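PDB 3G6S: putative endonuclease/exonuclease/phosphatase family protein from Bacteroides vulgatus ATCC 8482, which probably cleaves phosphodiester bonds in nucleic acids, as a nuclease of the endonuclease/exonuclease/phosphatase family. Local coordinates for residues Q53-G58 with P80-K85; D180-I185 with F225-P230; R12-N15 with N21-Q24; M108-V113 with R147-L152. All blocks are in the same frame, centred on the assembly; numbering follows the deposited sequence.

Interaction 1: Q53-G58 with P80-K85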
loop_
_atom_site.group_PDB
_atom_site.type_symbol
_atom_site.label_atom_id
_atom_site.label_comp_id
_atom_site.label_asym_id
_atom_site.label_seq_id
_atom_site.Cartn_x
_atom_site.Cartn_y
_atom_site.Cartn_z
ATOM N N GLN A 53 2.604 -13.877 8.696
ATOM C CA GLN A 53 2.100 -14.622 9.855
ATOM C C GLN A 53 2.274 -13.856 11.168
ATOM O O GLN A 53 1.420 -13.935 12.049
ATOM C CB GLN A 53 2.792 -15.987 9.969
ATOM C CG GLN A 53 2.307 -17.027 8.962
ATOM C CD GLN A 53 0.794 -17.266 9.038
ATOM O OE1 GLN A 53 -0.008 -16.435 8.593
ATOM N NE2 GLN A 53 0.400 -18.404 9.610
ATOM N N ASP A 54 3.378 -13.124 11.309
ATOM C CA ASP A 54 3.593 -12.360 12.528
ATOM C C ASP A 54 2.555 -11.253 12.631
ATOM O O ASP A 54 2.069 -10.951 13.722
ATOM C CB ASP A 54 4.987 -11.735 12.561
ATOM C CG ASP A 54 6.084 -12.765 12.636
ATOM O OD1 ASP A 54 5.842 -13.865 13.188
ATOM O OD2 ASP A 54 7.199 -12.471 12.150
ATOM N N LEU A 55 2.218 -10.639 11.498
ATOM C CA LEU A 55 1.230 -9.567 11.503
ATOM C C LEU A 55 -0.113 -10.103 11.992
ATOM O O LEU A 55 -0.761 -9.490 12.843
ATOM C CB LEU A 55 1.058 -8.952 10.107
ATOM C CG LEU A 55 1.934 -7.765 9.667
ATOM C CD1 LEU A 55 2.364 -6.925 10.869
ATOM C CD2 LEU A 55 3.154 -8.281 8.937
ATOM N N ARG A 56 -0.529 -11.248 11.456
ATOM C CA ARG A 56 -1.790 -11.841 11.864
ATOM C C ARG A 56 -1.780 -12.118 13.369
ATOM O O ARG A 56 -2.784 -11.912 14.058
ATOM C CB ARG A 56 -2.051 -13.137 11.088
ATOM C CG ARG A 56 -2.266 -12.925 9.593
ATOM C CD ARG A 56 -2.560 -14.226 8.858
ATOM N NE ARG A 56 -3.573 -15.026 9.534
ATOM C CZ ARG A 56 -4.800 -14.602 9.825
ATOM N NH1 ARG A 56 -5.185 -13.377 9.498
ATOM N NH2 ARG A 56 -5.645 -15.407 10.459
ATOM N N ALA A 57 -0.640 -12.567 13.886
ATOM C CA ALA A 57 -0.533 -12.869 15.308
ATOM C C ALA A 57 -0.541 -11.610 16.166
ATOM O O ALA A 57 -1.137 -11.591 17.245
ATOM C CB ALA A 57 0.727 -13.669 15.573
ATOM N N GLY A 58 0.112 -10.560 15.679
ATOM C CA GLY A 58 0.176 -9.315 16.421
ATOM C C GLY A 58 -1.039 -8.429 16.249
ATOM O O GLY A 58 -1.275 -7.535 17.058
ATOM N N PRO A 80 -0.045 -7.490 0.833
ATOM C CA PRO A 80 -1.309 -7.667 1.549
ATOM C C PRO A 80 -2.055 -6.444 2.046
ATOM O O PRO A 80 -1.511 -5.343 2.135
ATOM C CB PRO A 80 -0.904 -8.568 2.706
ATOM C CG PRO A 80 0.420 -7.958 3.110
ATOM C CD PRO A 80 1.093 -7.623 1.768
ATOM N N LEU A 81 -3.324 -6.679 2.362
ATOM C CA LEU A 81 -4.235 -5.683 2.891
ATOM C C LEU A 81 -4.762 -6.192 4.230
ATOM O O LEU A 81 -5.307 -7.292 4.311
ATOM C CB LEU A 81 -5.415 -5.476 1.935
ATOM C CG LEU A 81 -5.167 -4.525 0.762
ATOM C CD1 LEU A 81 -6.250 -4.711 -0.277
ATOM C CD2 LEU A 81 -5.116 -3.084 1.265
ATOM N N PHE A 82 -4.577 -5.408 5.284
ATOM C CA PHE A 82 -5.089 -5.787 6.595
ATOM C C PHE A 82 -6.237 -4.858 6.946
ATOM O O PHE A 82 -6.163 -3.654 6.704
ATOM C CB PHE A 82 -3.989 -5.718 7.658
ATOM C CG PHE A 82 -3.046 -6.884 7.621
ATOM C CD1 PHE A 82 -2.103 -6.999 6.607
ATOM C CD2 PHE A 82 -3.132 -7.898 8.575
ATOM C CE1 PHE A 82 -1.253 -8.109 6.538
ATOM C CE2 PHE A 82 -2.285 -9.019 8.516
ATOM C CZ PHE A 82 -1.346 -9.121 7.493
ATOM N N TYR A 83 -7.300 -5.422 7.500
ATOM C CA TYR A 83 -8.468 -4.633 7.853
ATOM C C TYR A 83 -9.112 -5.113 9.152
ATOM O O TYR A 83 -8.877 -6.245 9.602
ATOM C CB TYR A 83 -9.495 -4.725 6.735
ATOM C CG TYR A 83 -9.957 -6.135 6.467
ATOM C CD1 TYR A 83 -9.197 -7.010 5.678
ATOM C CD2 TYR A 83 -11.154 -6.608 7.017
ATOM C CE1 TYR A 83 -9.630 -8.321 5.450
ATOM C CE2 TYR A 83 -11.584 -7.912 6.791
ATOM C CZ TYR A 83 -10.825 -8.759 6.009
ATOM O OH TYR A 83 -11.277 -10.045 5.778
ATOM N N ARG A 84 -9.930 -4.247 9.748
ATOM C CA ARG A 84 -10.648 -4.571 10.981
ATOM C C ARG A 84 -11.748 -5.599 10.681
ATOM O O ARG A 84 -12.705 -5.294 9.974
ATOM C CB ARG A 84 -11.279 -3.304 11.561
ATOM C CG ARG A 84 -10.279 -2.289 12.056
ATOM C CD ARG A 84 -9.569 -2.799 13.288
ATOM N NE ARG A 84 -10.511 -3.061 14.366
ATOM C CZ ARG A 84 -11.244 -2.123 14.952
ATOM N NH1 ARG A 84 -11.135 -0.858 14.563
ATOM N NH2 ARG A 84 -12.095 -2.454 15.916
ATOM N N LYS A 85 -11.610 -6.807 11.224
ATOM C CA LYS A 85 -12.584 -7.886 11.011
ATOM C C LYS A 85 -14.013 -7.460 11.333
ATOM O O LYS A 85 -14.944 -7.770 10.591
ATOM C CB LYS A 85 -12.240 -9.093 11.888
ATOM C CG LYS A 85 -10.770 -9.452 11.898
ATOM C CD LYS A 85 -10.428 -10.499 12.955
ATOM C CE LYS A 85 -10.840 -11.897 12.527
ATOM N NZ LYS A 85 -10.283 -12.938 13.437
#

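Interaction 2: D180-I185 with F225-P230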
loop_
_atom_site.group_PDB
_atom_site.type_symbol
_atom_site.label_atom_id
_atom_site.label_comp_id
_atom_site.label_asym_id
_atom_site.label_seq_id
_atom_site.Cartn_x
_atom_site.Cartn_y
_atom_site.Cartn_z
ATOM N N ASP A 180 6.988 9.647 -14.588
ATOM C CA ASP A 180 5.923 9.597 -15.571
ATOM C C ASP A 180 4.816 8.679 -15.070
ATOM O O ASP A 180 3.641 8.928 -15.309
ATOM C CB ASP A 180 6.450 9.102 -16.925
ATOM C CG ASP A 180 6.120 7.648 -17.183
ATOM O OD1 ASP A 180 6.814 6.761 -16.628
ATOM O OD2 ASP A 180 5.151 7.387 -17.936
ATOM N N ALA A 181 5.186 7.612 -14.373
ATOM C CA ALA A 181 4.178 6.696 -13.856
ATOM C C ALA A 181 3.227 7.481 -12.956
ATOM O O ALA A 181 2.019 7.261 -12.967
ATOM C CB ALA A 181 4.830 5.552 -13.073
ATOM N N TYR A 182 3.771 8.402 -12.174
ATOM C CA TYR A 182 2.930 9.197 -11.303
ATOM C C TYR A 182 1.985 10.027 -12.149
ATOM O O TYR A 182 0.837 10.265 -11.771
ATOM C CB TYR A 182 3.776 10.118 -10.434
ATOM C CG TYR A 182 2.967 11.077 -9.600
ATOM C CD1 TYR A 182 2.487 12.279 -10.143
ATOM C CD2 TYR A 182 2.717 10.816 -8.258
ATOM C CE1 TYR A 182 1.795 13.194 -9.362
ATOM C CE2 TYR A 182 2.022 11.725 -7.471
ATOM C CZ TYR A 182 1.572 12.907 -8.022
ATOM O OH TYR A 182 0.939 13.815 -7.208
ATOM N N GLU A 183 2.474 10.467 -13.300
ATOM C CA GLU A 183 1.673 11.290 -14.187
ATOM C C GLU A 183 0.605 10.485 -14.933
ATOM O O GLU A 183 -0.467 11.009 -15.227
ATOM C CB GLU A 183 2.593 12.012 -15.170
ATOM C CG GLU A 183 1.949 13.181 -15.877
ATOM C CD GLU A 183 1.982 13.019 -17.381
ATOM O OE1 GLU A 183 1.570 13.957 -18.098
ATOM O OE2 GLU A 183 2.421 11.945 -17.847
ATOM N N THR A 184 0.879 9.214 -15.224
ATOM C CA THR A 184 -0.102 8.398 -15.938
ATOM C C THR A 184 -1.343 8.091 -15.089
ATOM O O THR A 184 -2.443 7.988 -15.624
ATOM C CB THR A 184 0.491 7.054 -16.453
ATOM O OG1 THR A 184 0.440 6.070 -15.415
ATOM C CG2 THR A 184 1.931 7.237 -16.903
ATOM N N ILE A 185 -1.184 7.937 -13.775
ATOM C CA ILE A 185 -2.352 7.665 -12.935
ATOM C C ILE A 185 -2.978 8.944 -12.411
ATOM O O ILE A 185 -4.098 8.935 -11.906
ATOM C CB ILE A 185 -2.026 6.772 -11.727
ATOM C CG1 ILE A 185 -0.650 7.106 -11.178
ATOM C CG2 ILE A 185 -2.140 5.319 -12.116
ATOM C CD1 ILE A 185 -0.176 6.126 -10.130
ATOM N N PHE A 225 2.663 6.272 -2.094
ATOM C CA PHE A 225 1.491 7.124 -2.273
ATOM C C PHE A 225 0.152 6.477 -1.969
ATOM O O PHE A 225 0.010 5.251 -1.942
ATOM C CB PHE A 225 1.420 7.641 -3.719
ATOM C CG PHE A 225 2.661 8.332 -4.188
ATOM C CD1 PHE A 225 2.734 9.726 -4.208
ATOM C CD2 PHE A 225 3.759 7.587 -4.624
ATOM C CE1 PHE A 225 3.887 10.374 -4.659
ATOM C CE2 PHE A 225 4.917 8.214 -5.077
ATOM C CZ PHE A 225 4.987 9.613 -5.097
ATOM N N ILE A 226 -0.829 7.343 -1.747
ATOM C CA ILE A 226 -2.199 6.934 -1.521
ATOM C C ILE A 226 -3.027 7.679 -2.572
ATOM O O ILE A 226 -3.097 8.914 -2.567
ATOM C CB ILE A 226 -2.705 7.318 -0.117
ATOM C CG1 ILE A 226 -1.909 6.558 0.940
ATOM C CG2 ILE A 226 -4.197 6.984 0.011
ATOM C CD1 ILE A 226 -2.353 6.827 2.381
ATOM N N PHE A 227 -3.634 6.937 -3.491
ATOM C CA PHE A 227 -4.446 7.560 -4.533
ATOM C C PHE A 227 -5.914 7.251 -4.301
ATOM O O PHE A 227 -6.268 6.136 -3.920
ATOM C CB PHE A 227 -4.020 7.045 -5.909
ATOM C CG PHE A 227 -2.646 7.485 -6.318
ATOM C CD1 PHE A 227 -2.407 8.809 -6.683
ATOM C CD2 PHE A 227 -1.586 6.577 -6.324
ATOM C CE1 PHE A 227 -1.136 9.224 -7.044
ATOM C CE2 PHE A 227 -0.311 6.977 -6.683
ATOM C CZ PHE A 227 -0.081 8.311 -7.046
ATOM N N VAL A 228 -6.770 8.239 -4.532
ATOM C CA VAL A 228 -8.204 8.046 -4.334
ATOM C C VAL A 228 -9.064 8.613 -5.455
ATOM O O VAL A 228 -8.695 9.597 -6.090
ATOM C CB VAL A 228 -8.690 8.696 -3.020
ATOM C CG1 VAL A 228 -7.898 8.148 -1.836
ATOM C CG2 VAL A 228 -8.564 10.210 -3.115
ATOM N N THR A 229 -10.217 7.996 -5.687
ATOM C CA THR A 229 -11.127 8.470 -6.720
ATOM C C THR A 229 -11.696 9.832 -6.299
ATOM O O THR A 229 -11.816 10.116 -5.107
ATOM C CB THR A 229 -12.223 7.429 -6.983
ATOM O OG1 THR A 229 -12.688 6.882 -5.743
ATOM C CG2 THR A 229 -11.658 6.299 -7.843
ATOM N N PRO A 230 -12.050 10.691 -7.274
ATOM C CA PRO A 230 -12.584 12.036 -7.007
ATOM C C PRO A 230 -13.697 12.232 -5.970
ATOM O O PRO A 230 -13.841 13.324 -5.420
ATOM C CB PRO A 230 -12.966 12.541 -8.402
ATOM C CG PRO A 230 -13.310 11.295 -9.138
ATOM C CD PRO A 230 -12.257 10.313 -8.686
#

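Interaction 3: R12-N15 with N21-Q24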
loop_
_atom_site.group_PDB
_atom_site.type_symbol
_atom_site.label_atom_id
_atom_site.label_comp_id
_atom_site.label_asym_id
_atom_site.label_seq_id
_atom_site.Cartn_x
_atom_site.Cartn_y
_atom_site.Cartn_z
ATOM N N ARG A 12 9.732 -3.513 4.864
ATOM C CA ARG A 12 11.091 -4.025 4.643
ATOM C C ARG A 12 11.117 -5.528 4.919
ATOM O O ARG A 12 11.031 -5.951 6.071
ATOM C CB ARG A 12 12.087 -3.322 5.567
ATOM C CG ARG A 12 13.469 -3.938 5.552
ATOM C CD ARG A 12 14.156 -3.770 4.218
ATOM N NE ARG A 12 15.382 -4.557 4.177
ATOM C CZ ARG A 12 16.224 -4.599 3.149
ATOM N NH1 ARG A 12 15.983 -3.890 2.055
ATOM N NH2 ARG A 12 17.308 -5.359 3.214
ATOM N N TYR A 13 11.249 -6.331 3.871
ATOM C CA TYR A 13 11.256 -7.778 4.042
ATOM C C TYR A 13 12.287 -8.249 5.067
ATOM O O TYR A 13 13.308 -7.594 5.291
ATOM C CB TYR A 13 11.488 -8.474 2.694
ATOM C CG TYR A 13 12.906 -8.401 2.195
ATOM C CD1 TYR A 13 13.841 -9.373 2.549
ATOM C CD2 TYR A 13 13.317 -7.360 1.368
ATOM C CE1 TYR A 13 15.151 -9.310 2.087
ATOM C CE2 TYR A 13 14.625 -7.286 0.902
ATOM C CZ TYR A 13 15.537 -8.261 1.262
ATOM O OH TYR A 13 16.835 -8.195 0.798
ATOM N N ASP A 14 11.986 -9.387 5.688
ATOM C CA ASP A 14 12.838 -10.011 6.698
ATOM C C ASP A 14 14.190 -10.418 6.118
ATOM O O ASP A 14 14.271 -11.319 5.284
ATOM C CB ASP A 14 12.146 -11.256 7.267
ATOM C CG ASP A 14 12.951 -11.928 8.373
ATOM O OD1 ASP A 14 14.199 -11.954 8.284
ATOM O OD2 ASP A 14 12.332 -12.449 9.329
ATOM N N ASN A 15 15.248 -9.758 6.577
ATOM C CA ASN A 15 16.599 -10.055 6.114
ATOM C C ASN A 15 17.577 -10.077 7.291
ATOM O O ASN A 15 17.890 -9.027 7.863
ATOM C CB ASN A 15 17.047 -9.011 5.095
ATOM C CG ASN A 15 18.448 -9.266 4.590
ATOM O OD1 ASN A 15 19.082 -10.254 4.971
ATOM N ND2 ASN A 15 18.944 -8.379 3.729
ATOM N N ASN A 21 18.418 -4.094 12.600
ATOM C CA ASN A 21 17.240 -3.538 11.945
ATOM C C ASN A 21 16.381 -4.674 11.409
ATOM O O ASN A 21 15.376 -4.437 10.735
ATOM C CB ASN A 21 17.620 -2.614 10.788
ATOM C CG ASN A 21 18.101 -1.262 11.260
ATOM O OD1 ASN A 21 17.560 -0.701 12.216
ATOM N ND2 ASN A 21 19.102 -0.716 10.580
ATOM N N ASN A 22 16.783 -5.911 11.707
ATOM C CA ASN A 22 16.048 -7.084 11.253
ATOM C C ASN A 22 14.597 -7.054 11.713
ATOM O O ASN A 22 14.268 -6.472 12.748
ATOM C CB ASN A 22 16.702 -8.375 11.757
ATOM C CG ASN A 22 15.948 -9.618 11.305
ATOM O OD1 ASN A 22 15.843 -9.897 10.106
ATOM N ND2 ASN A 22 15.414 -10.365 12.260
ATOM N N TRP A 23 13.742 -7.702 10.931
ATOM C CA TRP A 23 12.320 -7.773 11.214
ATOM C C TRP A 23 11.997 -8.236 12.632
ATOM O O TRP A 23 10.988 -7.825 13.216
ATOM C CB TRP A 23 11.641 -8.700 10.204
ATOM C CG TRP A 23 10.243 -9.038 10.560
ATOM C CD1 TRP A 23 9.791 -10.221 11.045
ATOM C CD2 TRP A 23 9.108 -8.167 10.488
ATOM N NE1 TRP A 23 8.437 -10.149 11.283
ATOM C CE2 TRP A 23 7.995 -8.899 10.950
ATOM C CE3 TRP A 23 8.926 -6.841 10.081
ATOM C CZ2 TRP A 23 6.709 -8.345 11.012
ATOM C CZ3 TRP A 23 7.645 -6.289 10.142
ATOM C CH2 TRP A 23 6.555 -7.044 10.606
ATOM N N GLN A 24 12.844 -9.090 13.192
ATOM C CA GLN A 24 12.605 -9.587 14.542
ATOM C C GLN A 24 12.587 -8.463 15.582
ATOM O O GLN A 24 11.860 -8.547 16.570
ATOM C CB GLN A 24 13.657 -10.638 14.919
ATOM C CG GLN A 24 13.635 -11.897 14.039
ATOM C CD GLN A 24 12.246 -12.526 13.925
ATOM O OE1 GLN A 24 11.565 -12.742 14.931
ATOM N NE2 GLN A 24 11.830 -12.834 12.697
#

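Interaction 4: M108-V113 with R147-L152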
loop_
_atom_site.group_PDB
_atom_site.type_symbol
_atom_site.label_atom_id
_atom_site.label_comp_id
_atom_site.label_asym_id
_atom_site.label_seq_id
_atom_site.Cartn_x
_atom_site.Cartn_y
_atom_site.Cartn_z
HETATM N N MSE A 108 6.592 -12.033 -15.102
HETATM C CA MSE A 108 7.140 -10.683 -15.069
HETATM C C MSE A 108 6.540 -9.891 -16.222
HETATM O O MSE A 108 5.780 -10.441 -17.019
HETATM C CB MSE A 108 8.661 -10.717 -15.190
HETATM C CG MSE A 108 9.372 -11.050 -13.891
HETATM SE SE MSE A 108 11.302 -10.864 -14.049
HETATM C CE MSE A 108 11.394 -9.004 -14.509
ATOM N N GLY A 109 6.867 -8.606 -16.315
ATOM C CA GLY A 109 6.306 -7.815 -17.394
ATOM C C GLY A 109 7.121 -6.628 -17.863
ATOM O O GLY A 109 7.645 -5.868 -17.052
ATOM N N TRP A 110 7.238 -6.474 -19.178
ATOM C CA TRP A 110 7.963 -5.353 -19.759
ATOM C C TRP A 110 9.365 -5.146 -19.174
ATOM O O TRP A 110 10.089 -6.102 -18.915
ATOM C CB TRP A 110 7.123 -4.090 -19.570
ATOM C CG TRP A 110 5.704 -4.260 -20.017
ATOM C CD1 TRP A 110 5.249 -4.288 -21.306
ATOM C CD2 TRP A 110 4.554 -4.464 -19.181
ATOM N NE1 TRP A 110 3.888 -4.495 -21.326
ATOM C CE2 TRP A 110 3.435 -4.604 -20.035
ATOM C CE3 TRP A 110 4.359 -4.536 -17.792
ATOM C CZ2 TRP A 110 2.138 -4.821 -19.547
ATOM C CZ3 TRP A 110 3.066 -4.751 -17.306
ATOM C CH2 TRP A 110 1.975 -4.888 -18.184
ATOM N N ASP A 111 9.728 -3.882 -18.969
ATOM C CA ASP A 111 11.026 -3.486 -18.424
ATOM C C ASP A 111 11.332 -4.110 -17.068
ATOM O O ASP A 111 12.470 -4.065 -16.604
ATOM C CB ASP A 111 11.079 -1.967 -18.263
ATOM C CG ASP A 111 10.986 -1.236 -19.572
ATOM O OD1 ASP A 111 10.245 -1.701 -20.462
ATOM O OD2 ASP A 111 11.641 -0.181 -19.709
ATOM N N ALA A 112 10.310 -4.668 -16.430
ATOM C CA ALA A 112 10.443 -5.273 -15.107
ATOM C C ALA A 112 11.768 -5.984 -14.837
ATOM O O ALA A 112 12.384 -6.560 -15.736
ATOM C CB ALA A 112 9.284 -6.230 -14.857
ATOM N N VAL A 113 12.199 -5.927 -13.581
ATOM C CA VAL A 113 13.432 -6.569 -13.146
ATOM C C VAL A 113 13.090 -7.632 -12.104
ATOM O O VAL A 113 13.849 -8.578 -11.890
ATOM C CB VAL A 113 14.413 -5.539 -12.537
ATOM C CG1 VAL A 113 15.525 -6.249 -11.794
ATOM C CG2 VAL A 113 15.004 -4.680 -13.639
ATOM N N ARG A 147 6.202 0.227 -15.279
ATOM C CA ARG A 147 5.491 1.105 -14.364
ATOM C C ARG A 147 4.295 1.773 -15.024
ATOM O O ARG A 147 3.209 1.829 -14.434
ATOM C CB ARG A 147 6.420 2.172 -13.787
ATOM C CG ARG A 147 7.221 1.693 -12.598
ATOM C CD ARG A 147 7.786 2.866 -11.834
ATOM N NE ARG A 147 8.680 3.696 -12.640
ATOM C CZ ARG A 147 9.922 3.357 -12.974
ATOM N NH1 ARG A 147 10.431 2.198 -12.578
ATOM N NH2 ARG A 147 10.663 4.191 -13.692
ATOM N N ARG A 148 4.485 2.275 -16.242
ATOM C CA ARG A 148 3.396 2.935 -16.948
ATOM C C ARG A 148 2.264 1.948 -17.202
ATOM O O ARG A 148 1.089 2.299 -17.081
ATOM C CB ARG A 148 3.869 3.508 -18.284
ATOM C CG ARG A 148 2.716 4.095 -19.098
ATOM C CD ARG A 148 3.090 4.425 -20.541
ATOM N NE ARG A 148 3.766 5.712 -20.695
ATOM C CZ ARG A 148 3.898 6.338 -21.865
ATOM N NH1 ARG A 148 3.401 5.787 -22.965
ATOM N NH2 ARG A 148 4.525 7.509 -21.944
ATOM N N GLN A 149 2.621 0.716 -17.553
ATOM C CA GLN A 149 1.623 -0.308 -17.827
ATOM C C GLN A 149 0.911 -0.761 -16.567
ATOM O O GLN A 149 -0.300 -0.997 -16.581
ATOM C CB GLN A 149 2.261 -1.519 -18.521
ATOM C CG GLN A 149 2.672 -1.267 -19.962
ATOM C CD GLN A 149 1.563 -0.611 -20.773
ATOM O OE1 GLN A 149 0.414 -1.061 -20.755
ATOM N NE2 GLN A 149 1.903 0.459 -21.487
ATOM N N SER A 150 1.665 -0.895 -15.480
ATOM C CA SER A 150 1.096 -1.321 -14.201
ATOM C C SER A 150 0.004 -0.354 -13.743
ATOM O O SER A 150 -1.022 -0.773 -13.202
ATOM C CB SER A 150 2.191 -1.396 -13.133
ATOM O OG SER A 150 3.061 -2.481 -13.383
ATOM N N ALA A 151 0.237 0.938 -13.972
ATOM C CA ALA A 151 -0.711 1.974 -13.597
ATOM C C ALA A 151 -1.998 1.861 -14.413
ATOM O O ALA A 151 -3.097 1.854 -13.862
ATOM C CB ALA A 151 -0.082 3.337 -13.789
ATOM N N LEU A 152 -1.860 1.766 -15.730
ATOM C CA LEU A 152 -3.021 1.645 -16.601
ATOM C C LEU A 152 -3.779 0.357 -16.282
ATOM O O LEU A 152 -5.007 0.328 -16.310
ATOM C CB LEU A 152 -2.582 1.649 -18.068
ATOM C CG LEU A 152 -2.018 2.991 -18.544
ATOM C CD1 LEU A 152 -1.020 2.799 -19.681
ATOM C CD2 LEU A 152 -3.158 3.881 -18.955
#

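Interaction 1: Q53-G58 with P80-K85
Phe82 pushes the far end of its ring against the base of the Leu55 side chain, where Leu55 CB lies 3.6 Å from Phe82 CZ. This joins helix 49-58 to strand 81-84 in the DNase I-like alpha/beta sandwich: the helix lies on the outer face of the larger sheet, and the strand runs between 62-65 and 41-45, antiparallel to both. The phenyl group of Phe82 is carried straight at the helix, its CG anti to the carbonyl carbon (chi1 -78°), and the two side chains meet at about a right angle. Leu55 comes at the ring obliquely, touching chiefly with CB, while its CG stands farther off, 4.2 Å from Phe82 CZ. Arg56, one residue on, uses an aliphatic carbon instead: its CG comes up to the ring edge, close to the ring plane. Phe52, a turn back along the same helix, brings another ring against Phe82, and Leu55 also rests on Met44 of the adjacent strand. Leu81 faces the other way and packs on Ala134 and Asn136 of the second sheet, so the strand contributes to both the outer layer and the sandwich interior. The Arg56 chain bends at chi3 and ends at the surface, where NH1 makes a long, weak ion pair with Asp63. Arg56 CG and Phe82 CE2, the pair at the ring edge, are 4.1 Å apart.

Interaction 2: D180-I185 with F225-P230
Tyr182 of helix 180-186 meets two phenylalanines of strand 224-228, Phe225 and Phe227, in a buried aromatic cluster of the DNase I-like sandwich, where the helix lies over the smaller sheet. The short helix and strand segments run nearly along each other, their axes 18° apart. Among the ring pairs, Phe227 and Tyr182 form an offset edge-to-face arrangement with the edge of Phe227 directed at the tyrosine face, the centroids being 5.9 Å apart. Phe225 and Tyr182 are closer, at 5.4 Å between centroids, with their planes inclined obliquely at 57°; Tyr182 CD2 stands over one face of Phe225. With CG anti to the backbone N (chi1 174°), the tyrosine ring reaches from the flank of the helix to both phenylalanines. Replacing Phe225 by an alanine would probably leave Tyr182 CD2 and CE2 without the ring they rest on and open a gap beside them. Contact of an aliphatic tip with a ring adds a second point of attachment: Ile185 CD1 meets Phe227 obliquely, and Ala151 of helix 144-161 touches Ile185 as well. Polar bonds lie outside this apolar interface. The Tyr182 hydroxyl is hydrogen-bonded to Asp194, which probably limits movement of the ring's outer end, and Thr184 OG1 donates to Ala181 O within the helix at 3.1 Å. The tightest approach of isoleucine to ring is 3.6 Å, from Ile185 CD1 to Phe227 CE2.

Interaction 3: R12-N15 with N21-Q24
The Asp14 carboxylate projects into a corner made by Asn22, Trp23 and Gln24, and each neighbour presents a differently turned flat group to it. Its CG is anti to the backbone N (chi1 -178°), which swings the carboxylate across to the 21-24 segment. Against Trp23 the two side chains cross at about a right angle, with the carboxylate and indole planes 42° apart. Asp14 OD2 approaches the ring obliquely, 3.8 Å from Trp23 CD1, while the bases of the two side chains also touch, Asp14 CB lying 3.9 Å from Trp23 CB. The same OD2 accepts a weak hydrogen bond from Gln24 NE2 at 3.4 Å, bent to an angle of 141° at the hydrogen; the Gln24 chain folds back at chi2 to bring its amide there. Both segments belong to the long connection between strand 2-10 and helix 27-36, and in the DNase I-like fold loops at this end of the sandwich commonly surround the active site. Beyond the carboxylate, Asn22 lies alongside the backbone of Asn15, its CB 4.1 Å from Asn15 O. Trp23 turns its indole away from Asp14 toward helix 49-58, where NE1 is hydrogen-bonded to Asp54, and Gln51 of that helix touches both Asp14 and Trp23. Asn15 uses its OD1 to accept a hydrogen bond from Gln17 N in the intervening loop. Earlier in the segment, the Arg12 guanidinium has Tyr13 CE2 3.7 Å above its centre on one face, and its NE forms a salt bridge with Asp18.

Interaction 4: M108-V113 with R147-L152
A CH-pi contact attaches the long loop between strands 88-97 and 117-125 to helix 144-161: the indole of Trp110 is laid against the aliphatic part of Gln149. Gln149 CB sits over the face of the six-membered ring, 3.3 Å from its centroid and only 9° off the ring normal. The next carbon continues across the indole toward its nitrogen side, with Gln149 CG 3.4 Å from Trp110 CE2 and 3.7 Å from Trp110 NE1. A bend at chi2 (-49°) lets both methylenes follow the indole while the amide turns off at 50° to the ring plane, and NE2 is then held by a hydrogen bond to Glu145 one turn earlier in the helix. Ser150 marks the margin of the contact, its backbone N lying 4.5 Å from Trp110 CZ3; its hydroxyl is occupied with the main-chain oxygen of Ala146. The tryptophan is presented by a type II' beta turn from Gly109 to Ala112. Glu100 accepts a hydrogen bond from its backbone N, and Ala146 gives the ring a further apolar neighbour. Putting an alanine at Trp110 would probably uncover the Gln149 methylenes and leave the turn more dependent on the weak bond from Glu145 N to Asp111 OD2. Another side of the same helix meets helix 180-186, with Ala151 among the residues in contact. A connecting loop thus closes over a helix that covers the smaller sheet, within the layered arrangement of outer helices round two packed sheets that defines the DNase I-like fold.

How the interactions relate
Along the chain, interaction 3 closes first, then interactions 1, 4 and 2 follow in series. They form two neighbouring pairs. Interactions 1 and 3, with centres about 17 Å apart, share helix 49-58: besides the Trp23 to Asp54 bond, Leu55 CD2 packs on Trp23 CH2 at 4.0 Å. Interactions 2 and 4, with centres about 15 Å apart, meet where helices 144-161 and 180-186 lie together over the smaller sheet, with Ala181 against Arg147 and a long, weak ion pair between Asp180 and Arg148. Interaction 1, on the larger sheet, lies across the chain's centre, about 26 Å from interaction 2 and 28 Å from interaction 4, centre to centre. Both outer helical layers of the sandwich are thus tied to their own sheets and loops.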